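Local coordinates for AvrRpt2 (Erwinia amylovora, PDB 6HQZ), which is a type III effector of the fire blight pathogen and a papain-like cysteine protease of family C70, probably cleaving host proteins inside plant cells, at residues A[44-47]-A[48-52]; A[58-61]-A[62-66]; A[76-80]-A[81-85]; A[132-135]-A[136-139]. One frame throughout, in Å; residues are numbered along the deposited sequence. Where two conformers were deposited one is given.

Interaction 1 (A[44-47]-A[48-52]); sequences YDSS and GPQGL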
loop_
_atom_site.group_PDB
_atom_site.type_symbol
_atom_site.label_atom_id
_atom_site.label_comp_id
_atom_site.label_asym_id
_atom_site.label_seq_id
_atom_site.Cartn_x
_atom_site.Cartn_y
_atom_site.Cartn_z
ATOM N N TYR A 44 -15.955 20.895 -7.046
ATOM C CA TYR A 44 -16.304 19.538 -6.600
ATOM C C TYR A 44 -17.708 19.101 -6.887
ATOM O O TYR A 44 -18.027 17.886 -6.807
ATOM C CB TYR A 44 -16.018 19.386 -5.103
ATOM C CG TYR A 44 -14.576 19.273 -4.823
ATOM C CD1 TYR A 44 -13.811 18.266 -5.377
ATOM C CD2 TYR A 44 -13.937 20.188 -4.009
ATOM C CE1 TYR A 44 -12.437 18.172 -5.144
ATOM C CE2 TYR A 44 -12.586 20.102 -3.760
ATOM C CZ TYR A 44 -11.809 19.093 -4.312
ATOM O OH TYR A 44 -10.435 19.018 -4.075
ATOM N N ASP A 45 -18.559 20.049 -7.212
ATOM C CA ASP A 45 -19.958 19.733 -7.393
ATOM C C ASP A 45 -20.643 20.383 -8.587
ATOM O O ASP A 45 -21.861 20.398 -8.625
ATOM C CB ASP A 45 -20.753 20.091 -6.146
ATOM C CG ASP A 45 -22.094 19.358 -6.081
ATOM O OD1 ASP A 45 -22.275 18.293 -6.732
ATOM O OD2 ASP A 45 -22.992 19.888 -5.421
ATOM N N SER A 46 -19.906 20.903 -9.563
ATOM C CA SER A 46 -20.564 21.616 -10.698
ATOM C C SER A 46 -20.923 20.630 -11.779
ATOM O O SER A 46 -20.235 19.654 -11.934
ATOM C CB SER A 46 -19.645 22.668 -11.335
ATOM O OG SER A 46 -19.759 23.920 -10.694
ATOM N N SER A 47 -21.995 20.904 -12.516
ATOM C CA SER A 47 -22.285 20.225 -13.803
ATOM C C SER A 47 -22.624 21.253 -14.921
ATOM O O SER A 47 -22.687 22.443 -14.658
ATOM C CB SER A 47 -23.416 19.216 -13.636
ATOM O OG SER A 47 -23.429 18.303 -14.734
ATOM N N GLY A 48 -22.816 20.810 -16.164
ATOM C CA GLY A 48 -22.988 21.740 -17.306
ATOM C C GLY A 48 -21.747 22.621 -17.530
ATOM O O GLY A 48 -20.642 22.133 -17.312
ATOM N N PRO A 49 -21.910 23.917 -17.951
ATOM C CA PRO A 49 -20.762 24.801 -18.325
ATOM C C PRO A 49 -19.788 25.161 -17.209
ATOM O O PRO A 49 -18.589 24.971 -17.365
ATOM C CB PRO A 49 -21.440 26.084 -18.850
ATOM C CG PRO A 49 -22.825 26.043 -18.299
ATOM C CD PRO A 49 -23.194 24.581 -18.264
ATOM N N GLN A 50 -20.309 25.643 -16.082
ATOM C CA GLN A 50 -19.499 26.011 -14.934
ATOM C C GLN A 50 -18.616 24.801 -14.445
ATOM O O GLN A 50 -17.617 24.986 -13.690
ATOM C CB GLN A 50 -20.430 26.560 -13.828
ATOM C CG GLN A 50 -19.732 26.883 -12.506
ATOM C CD GLN A 50 -20.609 27.643 -11.528
ATOM O OE1 GLN A 50 -20.572 28.857 -11.491
ATOM N NE2 GLN A 50 -21.372 26.922 -10.703
ATOM N N GLY A 51 -19.004 23.586 -14.894
ATOM C CA GLY A 51 -18.338 22.327 -14.600
ATOM C C GLY A 51 -17.399 21.744 -15.645
ATOM O O GLY A 51 -16.358 21.217 -15.279
ATOM N N LEU A 52 -17.752 21.772 -16.927
ATOM C CA LEU A 52 -16.775 21.390 -17.983
ATOM C C LEU A 52 -15.528 22.326 -18.014
ATOM O O LEU A 52 -14.432 21.889 -18.456
ATOM C CB LEU A 52 -17.413 21.285 -19.402
ATOM C CG LEU A 52 -17.740 19.835 -19.844
ATOM C CD1 LEU A 52 -19.031 19.347 -19.176
ATOM C CD2 LEU A 52 -17.790 19.649 -21.358
#

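Interaction 2 (A[58-61]-A[62-66]); sequences VLRL and MRNEN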
loop_
_atom_site.group_PDB
_atom_site.type_symbol
_atom_site.label_atom_id
_atom_site.label_comp_id
_atom_site.label_asym_id
_atom_site.label_seq_id
_atom_site.Cartn_x
_atom_site.Cartn_y
_atom_site.Cartn_z
ATOM N N VAL A 58 -8.792 22.448 -13.815
ATOM C CA VAL A 58 -8.102 21.512 -12.947
ATOM C C VAL A 58 -7.147 20.551 -13.665
ATOM O O VAL A 58 -6.103 20.223 -13.124
ATOM C CB VAL A 58 -9.106 20.701 -12.132
ATOM C CG1 VAL A 58 -8.410 19.709 -11.219
ATOM C CG2 VAL A 58 -9.906 21.653 -11.269
ATOM N N LEU A 59 -7.515 20.057 -14.843
ATOM C CA LEU A 59 -6.578 19.217 -15.613
ATOM C C LEU A 59 -5.301 19.980 -15.958
ATOM O O LEU A 59 -4.190 19.431 -15.862
ATOM C CB LEU A 59 -7.230 18.614 -16.876
ATOM C CG LEU A 59 -8.200 17.470 -16.545
ATOM C CD1 LEU A 59 -8.901 16.995 -17.784
ATOM C CD2 LEU A 59 -7.494 16.302 -15.832
ATOM N N ARG A 60 -5.467 21.239 -16.346
ATOM C CA ARG A 60 -4.320 22.114 -16.602
ATOM C C ARG A 60 -3.382 22.244 -15.382
ATOM O O ARG A 60 -2.156 22.105 -15.504
ATOM C CB ARG A 60 -4.788 23.496 -17.026
ATOM C CG ARG A 60 -3.639 24.432 -17.382
ATOM C CD ARG A 60 -4.001 25.874 -17.145
ATOM N NE ARG A 60 -4.863 26.357 -18.211
ATOM C CZ ARG A 60 -4.981 27.644 -18.571
ATOM N NH1 ARG A 60 -4.317 28.613 -17.922
ATOM N NH2 ARG A 60 -5.778 27.985 -19.591
ATOM N N LEU A 61 -3.945 22.553 -14.229
ATOM C CA LEU A 61 -3.160 22.618 -12.983
ATOM C C LEU A 61 -2.402 21.338 -12.725
ATOM O O LEU A 61 -1.203 21.369 -12.436
ATOM C CB LEU A 61 -4.045 22.944 -11.764
ATOM C CG LEU A 61 -4.202 24.415 -11.403
ATOM C CD1 LEU A 61 -5.474 24.659 -10.585
ATOM C CD2 LEU A 61 -2.982 24.911 -10.647
ATOM N N MET A 62 -3.110 20.209 -12.846
ATOM C CA MET A 62 -2.528 18.877 -12.659
ATOM C C MET A 62 -1.303 18.657 -13.593
ATOM O O MET A 62 -0.210 18.264 -13.123
ATOM C CB MET A 62 -3.613 17.796 -12.854
ATOM C CG MET A 62 -4.643 17.734 -11.747
ATOM S SD MET A 62 -6.161 16.872 -12.215
ATOM C CE MET A 62 -5.493 15.245 -12.638
ATOM N N ARG A 63 -1.474 18.960 -14.884
ATOM C CA ARG A 63 -0.402 18.866 -15.869
ATOM C C ARG A 63 0.774 19.738 -15.450
ATOM O O ARG A 63 1.903 19.287 -15.442
ATOM C CB ARG A 63 -0.924 19.301 -17.234
ATOM C CG ARG A 63 0.048 19.225 -18.418
ATOM C CD ARG A 63 -0.601 19.524 -19.787
ATOM N NE ARG A 63 -1.911 18.887 -19.795
ATOM C CZ ARG A 63 -3.109 19.482 -19.627
ATOM N NH1 ARG A 63 -3.232 20.812 -19.567
ATOM N NH2 ARG A 63 -4.213 18.722 -19.601
ATOM N N ASN A 64 0.489 20.979 -15.078
ATOM C CA ASN A 64 1.512 21.966 -14.720
ATOM C C ASN A 64 2.246 21.750 -13.428
ATOM O O ASN A 64 3.389 22.214 -13.327
ATOM C CB ASN A 64 0.920 23.380 -14.709
ATOM C CG ASN A 64 0.636 23.870 -16.112
ATOM O OD1 ASN A 64 0.970 23.191 -17.064
ATOM N ND2 ASN A 64 0.015 25.033 -16.250
ATOM N N GLU A 65 1.624 21.069 -12.464
ATOM C CA GLU A 65 2.209 20.913 -11.144
ATOM C C GLU A 65 2.421 19.488 -10.749
ATOM O O GLU A 65 2.611 19.237 -9.579
ATOM C CB GLU A 65 1.303 21.536 -10.094
ATOM C CG GLU A 65 0.911 22.963 -10.378
ATOM C CD GLU A 65 2.097 23.890 -10.393
ATOM O OE1 GLU A 65 3.152 23.574 -9.785
ATOM O OE2 GLU A 65 1.958 24.948 -11.011
ATOM N N ASN A 66 2.355 18.565 -11.700
ATOM C CA ASN A 66 2.631 17.155 -11.447
ATOM C C ASN A 66 1.777 16.565 -10.331
ATOM O O ASN A 66 2.258 15.972 -9.350
ATOM C CB ASN A 66 4.110 16.966 -11.183
ATOM C CG ASN A 66 4.952 17.590 -12.272
ATOM O OD1 ASN A 66 5.671 18.546 -12.032
ATOM N ND2 ASN A 66 4.829 17.071 -13.498
#

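Interaction 3 (A[76-80]-A[81-85]); sequences RQFSA and NELGN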
loop_
_atom_site.group_PDB
_atom_site.type_symbol
_atom_site.label_atom_id
_atom_site.label_comp_id
_atom_site.label_asym_id
_atom_site.label_seq_id
_atom_site.Cartn_x
_atom_site.Cartn_y
_atom_site.Cartn_z
ATOM N N ARG A 76 -18.910 3.708 -6.012
ATOM C CA ARG A 76 -18.911 4.842 -5.084
ATOM C C ARG A 76 -18.657 4.423 -3.641
ATOM O O ARG A 76 -19.291 4.951 -2.714
ATOM C CB ARG A 76 -20.233 5.591 -5.126
ATOM C CG ARG A 76 -20.731 6.008 -6.479
ATOM C CD ARG A 76 -20.174 7.334 -6.858
ATOM N NE ARG A 76 -21.097 8.313 -7.464
ATOM C CZ ARG A 76 -21.930 9.136 -6.814
ATOM N NH1 ARG A 76 -22.191 9.070 -5.516
ATOM N NH2 ARG A 76 -22.540 10.035 -7.522
ATOM N N GLN A 77 -17.745 3.475 -3.442
ATOM C CA GLN A 77 -17.349 3.057 -2.117
ATOM C C GLN A 77 -15.881 2.535 -2.150
ATOM O O GLN A 77 -15.541 1.755 -3.003
ATOM C CB GLN A 77 -18.265 1.919 -1.734
ATOM C CG GLN A 77 -18.493 1.681 -0.280
ATOM C CD GLN A 77 -19.722 0.807 -0.090
ATOM O OE1 GLN A 77 -20.820 1.290 0.274
ATOM N NE2 GLN A 77 -19.570 -0.464 -0.388
ATOM N N PHE A 78 -15.039 2.961 -1.224
ATOM C CA PHE A 78 -13.720 2.409 -0.978
ATOM C C PHE A 78 -13.738 1.535 0.257
ATOM O O PHE A 78 -14.407 1.837 1.263
ATOM C CB PHE A 78 -12.670 3.518 -0.731
ATOM C CG PHE A 78 -12.289 4.285 -1.945
ATOM C CD1 PHE A 78 -11.412 3.780 -2.834
ATOM C CD2 PHE A 78 -12.812 5.547 -2.182
ATOM C CE1 PHE A 78 -11.077 4.469 -3.974
ATOM C CE2 PHE A 78 -12.490 6.249 -3.307
ATOM C CZ PHE A 78 -11.589 5.744 -4.172
ATOM N N SER A 79 -12.900 0.504 0.230
ATOM C CA SER A 79 -12.608 -0.252 1.433
ATOM C C SER A 79 -11.415 0.370 2.160
ATOM O O SER A 79 -10.565 1.077 1.560
ATOM C CB SER A 79 -12.310 -1.696 1.083
ATOM O OG SER A 79 -11.177 -1.743 0.240
ATOM N N ALA A 80 -11.350 0.083 3.457
ATOM C CA ALA A 80 -10.144 0.356 4.262
ATOM C C ALA A 80 -8.891 -0.152 3.566
ATOM O O ALA A 80 -7.928 0.615 3.421
ATOM C CB ALA A 80 -10.268 -0.252 5.671
ATOM N N ASN A 81 -8.888 -1.407 3.115
ATOM C CA ASN A 81 -7.694 -1.930 2.444
ATOM C C ASN A 81 -7.368 -1.165 1.158
ATOM O O ASN A 81 -6.208 -0.884 0.881
ATOM C CB ASN A 81 -7.824 -3.417 2.104
ATOM C CG ASN A 81 -7.744 -4.307 3.319
ATOM O OD1 ASN A 81 -7.212 -3.933 4.362
ATOM N ND2 ASN A 81 -8.290 -5.479 3.197
ATOM N N GLU A 82 -8.383 -0.850 0.355
ATOM C CA GLU A 82 -8.085 -0.166 -0.904
ATOM C C GLU A 82 -7.527 1.226 -0.708
ATOM O O GLU A 82 -6.584 1.606 -1.380
ATOM C CB GLU A 82 -9.284 -0.108 -1.864
ATOM C CG GLU A 82 -8.920 0.482 -3.229
ATOM C CD GLU A 82 -7.617 -0.039 -3.914
ATOM O OE1 GLU A 82 -7.170 -1.265 -3.820
ATOM O OE2 GLU A 82 -7.063 0.797 -4.659
ATOM N N LEU A 83 -8.102 2.000 0.191
ATOM C CA LEU A 83 -7.456 3.296 0.526
ATOM C C LEU A 83 -5.975 3.152 0.997
ATOM O O LEU A 83 -5.111 3.950 0.648
ATOM C CB LEU A 83 -8.249 4.041 1.566
ATOM C CG LEU A 83 -9.580 4.588 0.989
ATOM C CD1 LEU A 83 -10.437 5.138 2.138
ATOM C CD2 LEU A 83 -9.340 5.625 -0.094
ATOM N N GLY A 84 -5.713 2.131 1.803
ATOM C CA GLY A 84 -4.348 1.855 2.270
ATOM C C GLY A 84 -3.409 1.544 1.118
ATOM O O GLY A 84 -2.283 2.067 1.025
ATOM N N ASN A 85 -3.890 0.691 0.220
ATOM C CA ASN A 85 -3.136 0.394 -0.967
ATOM C C ASN A 85 -2.824 1.708 -1.710
ATOM O O ASN A 85 -1.690 1.928 -2.088
ATOM C CB ASN A 85 -3.963 -0.582 -1.801
ATOM C CG ASN A 85 -3.333 -0.951 -3.116
ATOM O OD1 ASN A 85 -2.100 -0.967 -3.286
ATOM N ND2 ASN A 85 -4.203 -1.341 -4.064
#

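Interaction 4 (A[132-135]-A[136-139]); sequences MPLD and SFNQ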
loop_
_atom_site.group_PDB
_atom_site.type_symbol
_atom_site.label_atom_id
_atom_site.label_comp_id
_atom_site.label_asym_id
_atom_site.label_seq_id
_atom_site.Cartn_x
_atom_site.Cartn_y
_atom_site.Cartn_z
ATOM N N MET A 132 -12.107 10.278 10.689
ATOM C CA MET A 132 -13.534 10.172 10.532
ATOM C C MET A 132 -13.900 8.767 10.117
ATOM O O MET A 132 -13.089 8.091 9.487
ATOM C CB MET A 132 -14.097 11.199 9.495
ATOM C CG MET A 132 -14.035 10.887 8.049
ATOM S SD MET A 132 -14.815 11.928 6.769
ATOM C CE MET A 132 -13.780 13.381 6.846
ATOM N N PRO A 133 -15.156 8.374 10.345
ATOM C CA PRO A 133 -15.504 7.054 9.898
ATOM C C PRO A 133 -15.353 6.882 8.398
ATOM O O PRO A 133 -15.673 7.786 7.592
ATOM C CB PRO A 133 -16.982 6.918 10.281
ATOM C CG PRO A 133 -17.164 7.921 11.376
ATOM C CD PRO A 133 -16.293 9.050 10.969
ATOM N N LEU A 134 -14.941 5.696 8.000
ATOM C CA LEU A 134 -14.879 5.355 6.601
ATOM C C LEU A 134 -16.214 5.531 5.940
ATOM O O LEU A 134 -16.264 5.992 4.779
ATOM C CB LEU A 134 -14.395 3.914 6.451
ATOM C CG LEU A 134 -14.271 3.407 5.050
ATOM C CD1 LEU A 134 -13.429 4.368 4.212
ATOM C CD2 LEU A 134 -13.694 1.985 5.049
ATOM N N ASP A 135 -17.316 5.154 6.636
ATOM C CA ASP A 135 -18.661 5.328 6.053
ATOM C C ASP A 135 -18.870 6.810 5.680
ATOM O O ASP A 135 -19.457 7.109 4.651
ATOM C CB ASP A 135 -19.789 4.834 6.989
ATOM C CG ASP A 135 -21.219 5.037 6.397
ATOM O OD1 ASP A 135 -21.709 4.224 5.578
ATOM O OD2 ASP A 135 -21.882 6.014 6.794
ATOM N N SER A 136 -18.435 7.720 6.535
ATOM C CA SER A 136 -18.551 9.186 6.263
ATOM C C SER A 136 -17.760 9.651 5.063
ATOM O O SER A 136 -18.245 10.401 4.246
ATOM C CB SER A 136 -18.144 9.993 7.488
ATOM O OG SER A 136 -19.101 9.812 8.488
ATOM N N PHE A 137 -16.532 9.187 4.931
ATOM C CA PHE A 137 -15.731 9.492 3.804
ATOM C C PHE A 137 -16.385 9.066 2.490
ATOM O O PHE A 137 -16.481 9.845 1.533
ATOM C CB PHE A 137 -14.359 8.872 3.981
ATOM C CG PHE A 137 -13.512 9.009 2.772
ATOM C CD1 PHE A 137 -12.796 10.157 2.564
ATOM C CD2 PHE A 137 -13.410 7.935 1.877
ATOM C CE1 PHE A 137 -11.983 10.245 1.432
ATOM C CE2 PHE A 137 -12.669 8.046 0.738
ATOM C CZ PHE A 137 -11.910 9.167 0.555
ATOM N N ASN A 138 -16.865 7.832 2.463
ATOM C CA ASN A 138 -17.571 7.385 1.295
ATOM C C ASN A 138 -18.873 8.165 0.985
ATOM O O ASN A 138 -19.247 8.385 -0.179
ATOM C CB ASN A 138 -17.882 5.874 1.388
ATOM C CG ASN A 138 -16.656 5.025 1.166
ATOM O OD1 ASN A 138 -15.879 5.264 0.228
ATOM N ND2 ASN A 138 -16.512 3.956 1.987
ATOM N N GLN A 139 -19.568 8.528 2.020
ATOM C CA GLN A 139 -20.816 9.299 1.821
ATOM C C GLN A 139 -20.552 10.696 1.291
ATOM O O GLN A 139 -21.338 11.199 0.502
ATOM C CB GLN A 139 -21.541 9.470 3.123
ATOM C CG GLN A 139 -22.825 10.299 2.992
ATOM C CD GLN A 139 -23.424 10.541 4.368
ATOM O OE1 GLN A 139 -23.112 9.810 5.324
ATOM N NE2 GLN A 139 -24.277 11.570 4.483
#

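Interaction 1 (A[44-47]-A[48-52])
Ser46 and Gln50 meet across the tight connection between helix 40-45 and helix 49-65 of the papain-like protease domain, a short interhelical loop in which Gly48 takes the N-cap position. Gln50 shows how a long side chain can reach back over such a turn. Gln50 CB lies 4.2 Å from Ser46 OG, at the limit of contact; Gln50 CG comes closer, 3.5 Å from the same oxygen, and Gln50 CD is 3.9 Å from it. With CG opposite the backbone N (chi1 175°) and the chain extended beyond it, the amide is carried alongside the serine, where Gln50 NE2 donates a weak, bent bond to Ser46 OG at 3.4 Å and 141°. A second point of contact is made by Ser46 CB, which packs on the Gly51 backbone, 3.5 Å from Gly51 CA, a close fit against a residue without a side chain. Gly48, with its positive phi of 62°, turns the chain into the new helix. This is a surface contact, although Gln50 also touches Leu38 and Ser47 touches Arg144. The first turn of helix 49-65 is closed by Gly48 O, which accepts from both Gly51 N and Leu52 N, the latter at 2.9 Å.

Interaction 2 (A[58-61]-A[62-66])
Met62 holds CG beside its backbone N (chi1 -71°) and bends at chi3 (59°), a course that brings its thioether back to Val58 and Leu59, one turn earlier in helix 49-65. Met62 SD packs 3.8 Å from Val58 CG1, while Met62 CE lies 3.9 Å from Leu59 CD2, so two successive residues of the preceding turn share one flexible sulfur-bearing chain. Val58 also touches His147, which places this side of the helix against the rest of the domain.

On the outer side Arg63 takes a different first torsion, with CG anti to N, then bends at chi3 and folds back along the helix. Leu59 O lies over one face of its guanidinium, and Arg63 NH1 reaches 3.4 Å from Arg60 CA. Arg60 and Asn64 run side by side in the same direction, Arg60 CG being 3.9 Å from Asn64 ND2.

Beneath these side chains the i to i+4 bonds are nearly straight through Asn64, as in Arg63 N to Leu59 O at 2.9 Å; the last, Glu65 N to Leu61 O, is more bent (132°) as Asn66 adopts positive phi and ends the helix in a Schellman motif. The chemistry divides the helix in two: an apolar strip round a thioether, buried at Val58 and Met62 and partly exposed at Leu59, and a polar outer surface where the carbonyl oxygen over the Arg63 guanidinium may slightly favour its charge.

Interaction 3 (A[76-80]-A[81-85])
Phe78 and Leu83 make the apolar part of this contact, at the point where the loop after strand 67-69 enters helix 80-90. The two side chains cross at about a right angle. Leu83 CD2 sits over one face of the ring in a CH-pi contact, 4.0 Å from the Phe78 centroid and displaced toward the rim, while Leu83 CG packs 3.7 Å from Phe78 CB. Glu82 comes to the ring edge instead, Glu82 CG lying 4.2 Å from Phe78 CD1. Phe137 and Met149 add to the hydrophobic surroundings of both Phe78 and Leu83.

The hydrogen bonds belong to the helix start. Ser79 places OG between its backbone N and carbonyl carbon (chi1 61°), and from there Ser79 OG accepts from Glu82 N at 2.9 Å. Its carbonyl is used as well: Leu83 N points almost straight at Ser79 O, at 3.0 Å and 176°. One residue on, Gly84 N donates to Ala80 O at 3.1 Å.

A further polar link lies on the helix itself. Glu82 bends at chi2, and Glu82 OE1 receives Asn85 ND2 on the syn side at 3.0 Å, tilted 32° from the carboxylate plane; Asn85 OD1 in turn accepts from Arg89, and Asn85 packs on Cys88 of the second subunit. Phe78 at N' packing on Leu83 at N4, round the Ser79 N-cap, is a hydrophobic staple at a helix N-terminus.

Interaction 4 (A[132-135]-A[136-139])
Pro133 O and Phe137 N, joined by a hydrogen bond of 3.1 Å, close the first turn of helix 134-140 directly after strand 130-133, and the bonds from Asn138 N to Leu134 O and from Gln139 N to Asp135 O continue the helical pattern.

The CB of Met132, still on the strand, points toward the new helix. Its CG stands between backbone N and carbonyl carbon (chi1 82°), and the chain then bends at chi3. Met132 SD thereby lies 3.7 Å from Phe137 N and 3.9 Å from Ser136 CB, with Phe137 CB a little farther off. Pro133, the N-cap residue, offers its ring to the same turn, Pro133 CD being 3.8 Å from Ser136 OG.

Leu134 serves the other side of the turn. Leu134 CD1 approaches the Phe137 ring obliquely, 4.3 Å from Phe137 CD2, and also lies 3.8 Å from Asn138 ND2, the leucine and asparagine side chains crossing at a slant. Both polar ends of the Asn138 amide are hydrogen-bonded outside this stretch, OD1 accepting from the backbone N of Phe78. Phe137 meets Phe95 edge to face, and both Leu134 and Phe137 pack on Ile119.

Chemically, the contact combines a thioether and two hydrocarbon side chains on the inner side of a short helix with an amide whose oxygen has a defined backbone donor. Apolar burial seats the helix against the domain, while the directional bonds at the two ends of the Asn138 amide together probably fix its rotation.

Four contacts at or near helix ends follow in series along one papain-like protease domain, each closing before the next opens. Interactions 1 and 2 share helix 49-65, the first at its beginning and the second at its end, with centres about 18 Å apart. Interactions 3 and 4 are closer, about 11 Å between centres, and touch directly through one hydrogen bond and apolar packing, so helix 80-90 and helix 134-140 meet near their N-terminal ends, with the loop before helix 80-90 taking part. Strand 130-133, at the edge of the antiparallel sheet, leads into interaction 4. Interactions 2 and 4 lie on opposite sides of the chain's centre, their own centres about 28 Å apart. The pairing of interactions 3 and 4 thus ties two helix starts into the fold.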